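Local coordinates for protein oxidoreductase (Thermotoga maritima, PDB 1ZH8) that binds NADP through a Rossmann-fold domain and probably catalyses NADP-dependent oxidation or reduction of an alcohol-carbonyl substrate pair, as in the GFO/IDH/MocA family, at residues 101-106 with 132-137; 231-236 with 249-254. All coordinates share one frame; numbering follows the deposited sequence.

Interaction 1: 101-106 with 132-137. With EDO (1,2-ethanediol), chain G.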
ATOM      1  N   LYS A 101      -6.581  30.531 -26.793  1.00 35.72           N
ATOM      2  CA  LYS A 101      -6.345  31.909 -27.228  1.00 35.91           C
ATOM      3  C   LYS A 101      -4.958  32.009 -27.889  1.00 36.32           C
ATOM      4  O   LYS A 101      -4.823  32.590 -28.959  1.00 37.69           O
ATOM      5  CB  LYS A 101      -6.492  32.902 -26.068  1.00 35.11           C
ATOM      6  CG  LYS A 101      -7.914  33.380 -25.844  1.00 32.62           C
ATOM      7  CD  LYS A 101      -8.161  33.820 -24.395  1.00 37.01           C
ATOM      8  CE  LYS A 101      -9.659  34.027 -24.130  0.50 35.88           C
ATOM      9  NZ  LYS A 101     -10.012  34.081 -22.677  0.50 30.89           N
ATOM     10  N   ALA A 102      -3.946  31.402 -27.271  1.00 35.07           N
ATOM     11  CA  ALA A 102      -2.592  31.456 -27.810  1.00 34.01           C
ATOM     12  C   ALA A 102      -2.492  30.822 -29.211  1.00 34.67           C
ATOM     13  O   ALA A 102      -1.905  31.401 -30.125  1.00 33.71           O
ATOM     14  CB  ALA A 102      -1.623  30.805 -26.844  1.00 31.58           C
ATOM     15  N   LEU A 103      -3.067  29.634 -29.374  1.00 35.08           N
ATOM     16  CA  LEU A 103      -3.008  28.937 -30.648  1.00 35.56           C
ATOM     17  C   LEU A 103      -3.768  29.688 -31.723  1.00 38.75           C
ATOM     18  O   LEU A 103      -3.327  29.712 -32.881  1.00 39.89           O
ATOM     19  CB  LEU A 103      -3.517  27.502 -30.538  1.00 33.76           C
ATOM     20  CG  LEU A 103      -2.844  26.568 -29.517  1.00 34.11           C
ATOM     21  CD1 LEU A 103      -3.518  25.224 -29.593  1.00 35.49           C
ATOM     22  CD2 LEU A 103      -1.330  26.422 -29.697  1.00 24.72           C
ATOM     23  N   ARG A 104      -4.887  30.315 -31.349  1.00 39.39           N
ATOM     24  CA  ARG A 104      -5.645  31.151 -32.294  1.00 40.33           C
ATOM     25  C   ARG A 104      -4.843  32.331 -32.838  1.00 40.27           C
ATOM     26  O   ARG A 104      -5.066  32.759 -33.975  1.00 39.27           O
ATOM     27  CB  ARG A 104      -6.943  31.660 -31.681  1.00 41.59           C
ATOM     28  CG  ARG A 104      -8.059  30.661 -31.716  1.00 44.79           C
ATOM     29  CD  ARG A 104      -9.301  31.253 -31.124  1.00 50.34           C
ATOM     30  NE  ARG A 104     -10.464  30.430 -31.430  1.00 54.58           N
ATOM     31  CZ  ARG A 104     -11.169  30.503 -32.558  1.00 56.65           C
ATOM     32  NH1 ARG A 104     -10.842  31.365 -33.522  1.00 53.29           N
ATOM     33  NH2 ARG A 104     -12.214  29.706 -32.717  1.00 54.86           N
ATOM     34  N   LYS A 105      -3.925  32.849 -32.017  1.00 39.70           N
ATOM     35  CA  LYS A 105      -3.019  33.929 -32.421  1.00 39.48           C
ATOM     36  C   LYS A 105      -1.713  33.445 -33.055  1.00 39.48           C
ATOM     37  O   LYS A 105      -0.862  34.257 -33.402  1.00 40.03           O
ATOM     38  CB  LYS A 105      -2.711  34.840 -31.232  1.00 39.40           C
ATOM     39  CG  LYS A 105      -3.354  36.231 -31.338  1.00 45.79           C
ATOM     40  CD  LYS A 105      -4.861  36.215 -31.125  1.00 44.60           C
ATOM     41  CE  LYS A 105      -5.492  37.572 -31.451  1.00 49.13           C
ATOM     42  NZ  LYS A 105      -5.322  38.018 -32.875  1.00 48.34           N
ATOM     43  N   GLY A 106      -1.558  32.128 -33.201  1.00 39.43           N
ATOM     44  CA  GLY A 106      -0.317  31.539 -33.711  1.00 38.47           C
ATOM     45  C   GLY A 106       0.871  31.674 -32.771  1.00 37.63           C
ATOM     46  O   GLY A 106       1.964  32.015 -33.195  1.00 37.41           O
ATOM     47  N   SER A 132      -3.290  22.012 -34.073  1.00 43.10           N
ATOM     48  CA  SER A 132      -2.446  23.190 -34.316  1.00 41.56           C
ATOM     49  C   SER A 132      -1.019  22.853 -34.779  1.00 42.10           C
ATOM     50  O   SER A 132      -0.494  21.788 -34.453  1.00 40.44           O
ATOM     51  CB  SER A 132      -2.348  24.045 -33.057  1.00 38.57           C
ATOM     52  OG  SER A 132      -1.557  25.182 -33.343  1.00 37.12           O
ATOM     53  N   GLU A 133      -0.397  23.779 -35.515  1.00 41.81           N
ATOM     54  CA  GLU A 133       1.010  23.638 -35.906  1.00 42.21           C
ATOM     55  C   GLU A 133       1.955  24.116 -34.781  1.00 40.59           C
ATOM     56  O   GLU A 133       3.112  23.694 -34.695  1.00 39.79           O
ATOM     57  CB  GLU A 133       1.289  24.368 -37.234  1.00 41.29           C
ATOM     58  N   LYS A 134       1.446  24.991 -33.920  1.00 38.43           N
ATOM     59  CA  LYS A 134       2.220  25.528 -32.812  1.00 36.04           C
ATOM     60  C   LYS A 134       2.377  24.464 -31.725  1.00 35.63           C
ATOM     61  O   LYS A 134       1.604  23.512 -31.671  1.00 34.20           O
ATOM     62  CB  LYS A 134       1.511  26.749 -32.244  1.00 34.37           C
ATOM     63  CG  LYS A 134       1.000  27.743 -33.281  1.00 41.26           C
ATOM     64  CD  LYS A 134       2.061  28.206 -34.296  1.00 39.30           C
ATOM     65  CE  LYS A 134       3.126  29.076 -33.665  1.00 43.75           C
ATOM     66  NZ  LYS A 134       3.853  29.807 -34.743  1.00 51.82           N
ATOM     67  N   THR A 135       3.377  24.621 -30.861  1.00 35.99           N
ATOM     68  CA  THR A 135       3.613  23.654 -29.795  1.00 35.67           C
ATOM     69  C   THR A 135       2.776  23.977 -28.550  1.00 37.02           C
ATOM     70  O   THR A 135       2.774  25.130 -28.084  1.00 34.76           O
ATOM     71  CB  THR A 135       5.098  23.608 -29.381  1.00 35.52           C
ATOM     72  OG1 THR A 135       5.908  23.247 -30.509  1.00 34.09           O
ATOM     73  CG2 THR A 135       5.315  22.584 -28.241  1.00 34.45           C
ATOM     74  N   VAL A 136       2.061  22.961 -28.038  1.00 35.67           N
ATOM     75  CA  VAL A 136       1.580  22.989 -26.661  1.00 32.76           C
ATOM     76  C   VAL A 136       2.459  22.055 -25.831  1.00 34.21           C
ATOM     77  O   VAL A 136       2.581  20.864 -26.124  1.00 33.42           O
ATOM     78  CB  VAL A 136       0.106  22.582 -26.513  1.00 32.57           C
ATOM     79  CG1 VAL A 136      -0.331  22.677 -25.019  1.00 28.07           C
ATOM     80  CG2 VAL A 136      -0.768  23.468 -27.368  1.00 33.13           C
ATOM     81  N   TYR A 137       3.066  22.618 -24.788  1.00 35.10           N
ATOM     82  CA  TYR A 137       3.972  21.902 -23.935  1.00 33.19           C
ATOM     83  C   TYR A 137       3.445  22.002 -22.506  1.00 34.64           C
ATOM     84  O   TYR A 137       3.392  23.098 -21.962  1.00 34.87           O
ATOM     85  CB  TYR A 137       5.356  22.525 -24.059  1.00 31.78           C
ATOM     86  CG  TYR A 137       6.451  21.702 -23.436  1.00 34.40           C
ATOM     87  CD1 TYR A 137       6.576  21.599 -22.042  1.00 34.21           C
ATOM     88  CD2 TYR A 137       7.372  21.037 -24.229  1.00 36.17           C
ATOM     89  CE1 TYR A 137       7.588  20.838 -21.461  1.00 32.84           C
ATOM     90  CE2 TYR A 137       8.394  20.287 -23.659  1.00 36.75           C
ATOM     91  CZ  TYR A 137       8.490  20.194 -22.277  1.00 36.36           C
ATOM     92  OH  TYR A 137       9.490  19.445 -21.723  1.00 38.70           O
TER
HETATM   93  C1  EDO G 403       7.572  23.348 -34.535  1.00 42.72           C
HETATM   94  O1  EDO G 403       7.980  24.633 -34.042  1.00 39.56           O
HETATM   95  C2  EDO G 403       6.345  22.855 -33.767  1.00 39.47           C
HETATM   96  O2  EDO G 403       5.466  23.943 -33.434  1.00 36.28           O
HETATM   97  O   HOH W   1      -3.168  27.039 -34.068  1.00 34.31           O

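Interaction 2: 231-236 with 249-254. With NA (sodium ion), chain C.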
HETATM    1  N   MSE A 231      -9.993  17.176  -1.264  0.50 43.66           N
HETATM    2  CA  MSE A 231      -9.408  15.963  -0.670  0.50 42.40           C
HETATM    3  C   MSE A 231      -7.896  16.160  -0.490  0.50 40.96           C
HETATM    4  O   MSE A 231      -7.286  17.003  -1.158  0.50 41.82           O
HETATM    5  CB  MSE A 231      -9.730  14.713  -1.505  0.50 41.79           C
HETATM    6  CG  MSE A 231     -11.228  14.436  -1.733  0.50 43.39           C
HETATM    7 SE   MSE A 231     -12.162  13.340  -0.376  0.50 60.88          SE
HETATM    8  CE  MSE A 231     -13.956  13.299  -1.193  0.50 53.53           C
ATOM      9  N   ASP A 232      -7.300  15.416   0.435  1.00 39.06           N
ATOM     10  CA  ASP A 232      -5.901  15.621   0.789  1.00 36.24           C
ATOM     11  C   ASP A 232      -5.206  14.335   1.229  1.00 33.69           C
ATOM     12  O   ASP A 232      -4.034  14.348   1.571  1.00 32.69           O
ATOM     13  CB  ASP A 232      -5.800  16.708   1.869  1.00 35.86           C
ATOM     14  CG  ASP A 232      -6.694  16.431   3.067  1.00 35.52           C
ATOM     15  OD1 ASP A 232      -6.661  15.309   3.607  1.00 43.54           O
ATOM     16  OD2 ASP A 232      -7.422  17.344   3.494  1.00 41.97           O
ATOM     17  N   PHE A 233      -5.949  13.235   1.217  1.00 31.60           N
ATOM     18  CA  PHE A 233      -5.399  11.929   1.514  1.00 32.30           C
ATOM     19  C   PHE A 233      -5.823  10.929   0.450  1.00 33.34           C
ATOM     20  O   PHE A 233      -6.962  10.923   0.007  1.00 35.33           O
ATOM     21  CB  PHE A 233      -5.821  11.457   2.901  1.00 29.69           C
ATOM     22  CG  PHE A 233      -5.347  10.068   3.232  1.00 34.79           C
ATOM     23  CD1 PHE A 233      -6.112   8.952   2.887  1.00 36.51           C
ATOM     24  CD2 PHE A 233      -4.134   9.870   3.858  1.00 30.49           C
ATOM     25  CE1 PHE A 233      -5.681   7.676   3.173  1.00 35.75           C
ATOM     26  CE2 PHE A 233      -3.690   8.581   4.147  1.00 37.08           C
ATOM     27  CZ  PHE A 233      -4.466   7.485   3.804  1.00 38.51           C
ATOM     28  N   LEU A 234      -4.900  10.081   0.026  1.00 33.36           N
ATOM     29  CA  LEU A 234      -5.219   9.088  -0.985  1.00 32.03           C
ATOM     30  C   LEU A 234      -4.405   7.828  -0.710  1.00 31.73           C
ATOM     31  O   LEU A 234      -3.212   7.919  -0.437  1.00 32.51           O
ATOM     32  CB  LEU A 234      -4.913   9.644  -2.368  1.00 31.57           C
ATOM     33  CG  LEU A 234      -5.080   8.655  -3.518  1.00 35.79           C
ATOM     34  CD1 LEU A 234      -6.563   8.324  -3.601  1.00 44.82           C
ATOM     35  CD2 LEU A 234      -4.588   9.214  -4.831  1.00 29.88           C
ATOM     36  N   SER A 235      -5.052   6.664  -0.733  1.00 31.66           N
ATOM     37  CA  SER A 235      -4.335   5.381  -0.740  1.00 31.33           C
ATOM     38  C   SER A 235      -4.854   4.505  -1.877  1.00 33.18           C
ATOM     39  O   SER A 235      -6.078   4.377  -2.074  1.00 36.06           O
ATOM     40  CB  SER A 235      -4.477   4.662   0.593  1.00 31.68           C
ATOM     41  OG  SER A 235      -3.493   3.655   0.723  1.00 30.68           O
ATOM     42  N   SER A 236      -3.935   3.892  -2.615  1.00 32.82           N
ATOM     43  CA  SER A 236      -4.287   3.188  -3.844  1.00 33.63           C
ATOM     44  C   SER A 236      -3.463   1.937  -4.100  1.00 33.75           C
ATOM     45  O   SER A 236      -2.298   1.863  -3.720  1.00 32.61           O
ATOM     46  CB  SER A 236      -4.108   4.125  -5.034  1.00 33.71           C
ATOM     47  OG  SER A 236      -2.747   4.436  -5.197  1.00 32.74           O
ATOM     48  N   THR A 249       0.387   5.950  -1.713  1.00 29.94           N
ATOM     49  CA  THR A 249      -0.340   6.562  -0.586  1.00 30.00           C
ATOM     50  C   THR A 249       0.251   7.942  -0.280  1.00 31.96           C
ATOM     51  O   THR A 249       1.475   8.100  -0.205  1.00 30.70           O
ATOM     52  CB  THR A 249      -0.243   5.695   0.679  1.00 28.93           C
ATOM     53  OG1 THR A 249      -0.889   4.456   0.444  1.00 37.16           O
ATOM     54  CG2 THR A 249      -0.904   6.347   1.850  1.00 24.99           C
ATOM     55  N   ILE A 250      -0.607   8.946  -0.115  1.00 31.43           N
ATOM     56  CA  ILE A 250      -0.127  10.282   0.205  1.00 29.90           C
ATOM     57  C   ILE A 250      -1.090  11.014   1.111  1.00 29.83           C
ATOM     58  O   ILE A 250      -2.307  10.889   0.966  1.00 32.71           O
ATOM     59  CB  ILE A 250       0.156  11.111  -1.062  1.00 30.66           C
ATOM     60  CG1 ILE A 250       0.770  12.488  -0.719  1.00 26.28           C
ATOM     61  CG2 ILE A 250      -1.112  11.262  -1.905  1.00 29.86           C
ATOM     62  CD1 ILE A 250       1.414  13.188  -1.932  1.00 28.20           C
ATOM     63  N   SER A 251      -0.532  11.766   2.056  1.00 28.79           N
ATOM     64  CA  SER A 251      -1.285  12.721   2.861  1.00 26.54           C
ATOM     65  C   SER A 251      -0.641  14.063   2.659  1.00 26.28           C
ATOM     66  O   SER A 251       0.541  14.223   2.886  1.00 25.53           O
ATOM     67  CB  SER A 251      -1.220  12.371   4.335  1.00 24.61           C
ATOM     68  OG  SER A 251      -1.876  13.368   5.103  1.00 31.46           O
ATOM     69  N   TYR A 252      -1.405  15.040   2.212  1.00 27.89           N
ATOM     70  CA  TYR A 252      -0.834  16.362   2.094  1.00 27.61           C
ATOM     71  C   TYR A 252      -0.721  17.065   3.447  1.00 29.59           C
ATOM     72  O   TYR A 252       0.046  18.020   3.570  1.00 32.48           O
ATOM     73  CB  TYR A 252      -1.607  17.174   1.089  1.00 24.83           C
ATOM     74  CG  TYR A 252      -1.292  16.740  -0.311  1.00 23.85           C
ATOM     75  CD1 TYR A 252      -1.939  15.648  -0.879  1.00 25.65           C
ATOM     76  CD2 TYR A 252      -0.349  17.425  -1.079  1.00 24.55           C
ATOM     77  CE1 TYR A 252      -1.648  15.234  -2.184  1.00 28.35           C
ATOM     78  CE2 TYR A 252      -0.043  17.025  -2.365  1.00 26.33           C
ATOM     79  CZ  TYR A 252      -0.695  15.927  -2.915  1.00 31.72           C
ATOM     80  OH  TYR A 252      -0.409  15.529  -4.198  1.00 29.89           O
ATOM     81  N   SER A 253      -1.427  16.577   4.469  1.00 28.91           N
ATOM     82  CA  SER A 253      -1.497  17.309   5.745  1.00 29.42           C
ATOM     83  C   SER A 253      -0.705  16.675   6.895  1.00 31.10           C
ATOM     84  O   SER A 253      -0.261  17.376   7.788  1.00 31.10           O
ATOM     85  CB  SER A 253      -2.963  17.536   6.133  0.50 29.03           C
ATOM     86  OG  SER A 253      -3.209  17.244   7.492  0.50 31.00           O
ATOM     87  N   LEU A 254      -0.496  15.362   6.853  1.00 33.47           N
ATOM     88  CA  LEU A 254       0.230  14.671   7.921  1.00 34.18           C
ATOM     89  C   LEU A 254       1.720  14.451   7.626  1.00 36.37           C
ATOM     90  O   LEU A 254       2.129  14.421   6.465  1.00 36.10           O
ATOM     91  CB  LEU A 254      -0.464  13.347   8.248  1.00 34.16           C
ATOM     92  CG  LEU A 254      -1.930  13.483   8.681  1.00 35.68           C
ATOM     93  CD1 LEU A 254      -2.612  12.133   8.663  1.00 37.90           C
ATOM     94  CD2 LEU A 254      -2.058  14.143  10.054  1.00 31.38           C
TER
HETATM   95 NA    NA C 329      -9.182  19.093   2.824  1.00 40.19          NA
HETATM   96  O   HOH W   2      -4.342  14.755   4.677  1.00 41.09           O

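Interaction 1: 101-106 with 132-137
Leu-103 pushes its two methyl groups against Ser-132, Lys-134 and Val-136, joining the end of helix 95-104 to the loop that leads into strand 136-139, the outermost strand on this side of the Rossmann-fold parallel sheet. The apolar part is divided between the two branches. CD1 of Leu-103 lies 3.8 Å from CB of Ser-132, while CD2 of Leu-103 meets CG2 of Val-136 at 3.8 Å, the two side chains crossing at about a right angle. Lys-134 runs past Leu-103 in the opposite direction, and its CB touches the same CD2. The leucine CG stands beside the backbone N and anti to the carbonyl carbon (chi1 -57°), which carries both methyls across from the helix.

A water links the two segments, donating to O of Leu-103 at 2.9 Å and lying 2.6 Å from OG of Ser-132. That hydroxyl also accepts from the backbone N of Lys-134 at 3.1 Å, which forms an ST turn just after helix 119-131. Backbone hydrogen bonds pair Thr-135 with Val-109, and Tyr-137 with Val-109 and Cys-111, of the neighbouring strand 108-112.

The third element is the helix terminus. Gly-106, with positive phi (69°), closes helix 95-104 in a Schellman motif, its N bonded to O of Leu-103. Bent at chi2 and chi3, the Lys-134 chain folds over this turn and brings its CE to 3.2 Å from O of Gly-106.

Interaction 2: 231-236 with 249-254
Leu-234 and Ile-250 form the hydrogen-bonded pair of this antiparallel contact: N of Leu-234 donates to O of Ile-250 at 2.9 Å, and N of Ile-250 returns a bond to O of Leu-234 at 2.8 Å. A third bond, from Tyr-252 N to Asp-232 O, is almost straight (173° at the hydrogen). The same carbonyl oxygen lies in the plane of the Tyr-252 ring, at its edge, 3.5 Å from CD1.

Non-hydrogen-bonded pairs flank Leu-234 and Ile-250. OG of Ser-235 and OG1 of Thr-249 are hydrogen-bonded at 2.7 Å, and Asn-247 of the second subunit bonds to both hydroxyls. Phe-233 turns the edge of its ring to CB of Ser-251, 3.9 Å from CD2, because chi1 of 177° sets CG opposite the backbone N. Were Phe-233 cut back to an alanine, that CB and Val-245 of the second subunit would probably lose the ring they pack against.

Strands 233-240 and 245-251 make a beta hairpin in the mixed sheet of the C-terminal domain; the N-to-C directions of segments 233-236 and 249-251 differ by 173°. Along the edge pairing with strand 214-222, Asp-232 and Phe-233 together face Lys-222 in a classic beta bulge. From within the bulge, Asp-232 divides its carboxylate: OD2 binds the sodium ion at 2.6 Å, completed by Asp-223, Ser-225, Leu-228 and Gly-230, while OD1 accepts from Leu-224 N and from a water that also bonds OG of Ser-251.

Interaction 1 is a surface contact of the nucleotide-binding domain and interaction 2 a buried one of the C-terminal domain; their centres are 36 Å apart, on opposite sides of the chain's centre, and they share no helix or strand. Each touches a sheet differently. In 101-106 with 132-137, a helix end meets the approach to an edge strand, burying 246 Å², mostly by leucine and lysine side chains and the glycine turn, with a water bridging polar atoms. In 231-236 with 249-254, neighbouring inner strands pair directly, burying 389 Å² around backbone hydrogen bonds. No second subunit reaches interaction 1, whereas interaction 2 faces one and also carries a metal ligand.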